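Local atomic coordinates of CghA (Chaetomium globosum, PDB entry 6KBC), a protein that belongs to the Diels-Alderase family of fungal proteins, built from two calycin-like beta domains, and binds the ligand WK1 in a pocket. Residues A285-P290 and A297-A302. Numbering follows the deposited sequence.
Sequences ALRSLP and AATADA
R287 passes alongside A302, and its guanidinium presents one face to the A300 methyl in the loop that returns to strand 302-308. With CG anti to the backbone N (chi1 176°), the chain stays extended until it bends at chi3 (-72°), and its methylenes pass A302 CB, with R287 CB 3.9 Å from it. A300 CB sits 3.6 Å from R287 CZ, over the centre of the guanidinium; so small a side chain lets the planar group settle closely. At the guanidinium edge, R287 NH1 donates in plane to T299 OG1 at 2.7 Å, nearly straight (170°); threonine suits the place by offering a hydroxyl oxygen as acceptor. A water bridges the same NH1 to A300 O, and another links L286 N to D301 O. Deeper in, A302 CB meets L289 CD1 at 3.9 Å, and A285, equally small, brings CB to 3.6 Å from A302 C. L289 and R287 bond to V303, where the short, weakly bonded strand 288-289 runs parallel to strand 302-308. One direct bond and a longer water link thus probably limit how the exposed guanidinium turns, above alanine methyls and L289, while A300 N, buried without a partner in the model, is a polar cost.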
loop_
_atom_site.group_PDB
_atom_site.type_symbol
_atom_site.label_atom_id
_atom_site.label_comp_id
_atom_site.label_asym_id
_atom_site.label_seq_id
_atom_site.Cartn_x
_atom_site.Cartn_y
_atom_site.Cartn_z
ATOM N N ALA A 285 1.672 -15.270 2.177
ATOM C CA ALA A 285 3.094 -15.119 2.488
ATOM C C ALA A 285 3.257 -14.158 3.657
ATOM O O ALA A 285 3.267 -12.936 3.488
ATOM C CB ALA A 285 3.863 -14.650 1.259
ATOM N N LEU A 286 3.394 -14.718 4.853
ATOM C CA LEU A 286 3.677 -13.940 6.048
ATOM C C LEU A 286 5.116 -14.139 6.501
ATOM O O LEU A 286 5.482 -13.715 7.602
ATOM C CB LEU A 286 2.710 -14.336 7.157
ATOM C CG LEU A 286 1.248 -14.116 6.764
ATOM C CD1 LEU A 286 0.344 -14.736 7.816
ATOM C CD2 LEU A 286 0.961 -12.613 6.575
ATOM N N ARG A 287 5.925 -14.788 5.672
ATOM C CA ARG A 287 7.331 -15.051 5.934
ATOM C C ARG A 287 8.146 -14.485 4.773
ATOM O O ARG A 287 7.844 -14.760 3.608
ATOM C CB ARG A 287 7.567 -16.560 6.092
ATOM C CG ARG A 287 9.033 -16.975 6.269
ATOM C CD ARG A 287 9.143 -18.501 6.313
ATOM N NE ARG A 287 8.617 -19.036 7.573
ATOM C CZ ARG A 287 8.627 -20.321 7.893
ATOM N NH1 ARG A 287 9.129 -21.208 7.046
ATOM N NH2 ARG A 287 8.139 -20.715 9.061
ATOM N N SER A 288 9.166 -13.691 5.088
ATOM C CA SER A 288 10.021 -13.045 4.097
ATOM C C SER A 288 11.397 -13.700 4.132
ATOM O O SER A 288 12.068 -13.665 5.164
ATOM C CB SER A 288 10.128 -11.548 4.393
ATOM O OG SER A 288 10.808 -10.843 3.354
ATOM N N LEU A 289 11.839 -14.258 2.985
ATOM C CA LEU A 289 13.056 -15.056 2.961
ATOM C C LEU A 289 14.280 -14.202 2.655
ATOM O O LEU A 289 14.172 -13.175 1.973
ATOM C CB LEU A 289 12.953 -16.134 1.902
ATOM C CG LEU A 289 11.797 -17.087 2.185
ATOM C CD1 LEU A 289 11.575 -17.987 0.992
ATOM C CD2 LEU A 289 12.124 -17.894 3.454
ATOM N N PRO A 290 15.449 -14.647 3.118
ATOM C CA PRO A 290 16.709 -13.997 2.718
ATOM C C PRO A 290 16.791 -13.875 1.207
ATOM O O PRO A 290 16.562 -14.852 0.478
ATOM C CB PRO A 290 17.784 -14.946 3.265
ATOM C CG PRO A 290 17.120 -15.577 4.467
ATOM C CD PRO A 290 15.669 -15.747 4.076
ATOM N N ALA A 297 12.992 -25.178 -0.064
ATOM C CA ALA A 297 12.413 -25.417 1.248
ATOM C C ALA A 297 11.120 -24.626 1.397
ATOM O O ALA A 297 10.998 -23.493 0.922
ATOM C CB ALA A 297 13.384 -25.051 2.362
ATOM N N ALA A 298 10.139 -25.239 2.047
ATOM C CA ALA A 298 8.888 -24.538 2.267
ATOM C C ALA A 298 8.136 -25.151 3.438
ATOM O O ALA A 298 7.229 -25.961 3.231
ATOM C CB ALA A 298 8.032 -24.571 0.999
ATOM N N THR A 299 8.492 -24.766 4.662
ATOM C CA THR A 299 7.707 -25.149 5.824
ATOM C C THR A 299 6.554 -24.193 6.086
ATOM O O THR A 299 5.764 -24.429 7.006
ATOM C CB THR A 299 8.600 -25.230 7.067
ATOM O OG1 THR A 299 9.086 -23.923 7.408
ATOM C CG2 THR A 299 9.783 -26.152 6.780
ATOM N N ALA A 300 6.466 -23.106 5.328
ATOM C CA ALA A 300 5.333 -22.195 5.372
ATOM C C ALA A 300 5.321 -21.440 4.057
ATOM O O ALA A 300 6.342 -21.355 3.365
ATOM C CB ALA A 300 5.406 -21.215 6.542
ATOM N N ASP A 301 4.150 -20.906 3.717
ATOM C CA ASP A 301 4.073 -19.995 2.588
ATOM C C ASP A 301 5.029 -18.834 2.836
ATOM O O ASP A 301 5.184 -18.356 3.965
ATOM C CB ASP A 301 2.652 -19.465 2.412
ATOM C CG ASP A 301 1.660 -20.510 1.865
ATOM O OD1 ASP A 301 2.005 -21.701 1.633
ATOM O OD2 ASP A 301 0.499 -20.103 1.667
ATOM N N ALA A 302 5.669 -18.364 1.777
ATOM C CA ALA A 302 6.667 -17.334 1.985
ATOM C C ALA A 302 6.845 -16.568 0.691
ATOM O O ALA A 302 6.441 -17.022 -0.384
ATOM C CB ALA A 302 8.001 -17.940 2.454
HETATM O O HOH W 1 3.784 -17.469 6.007
HETATM O O HOH W 2 9.136 -21.103 3.845
#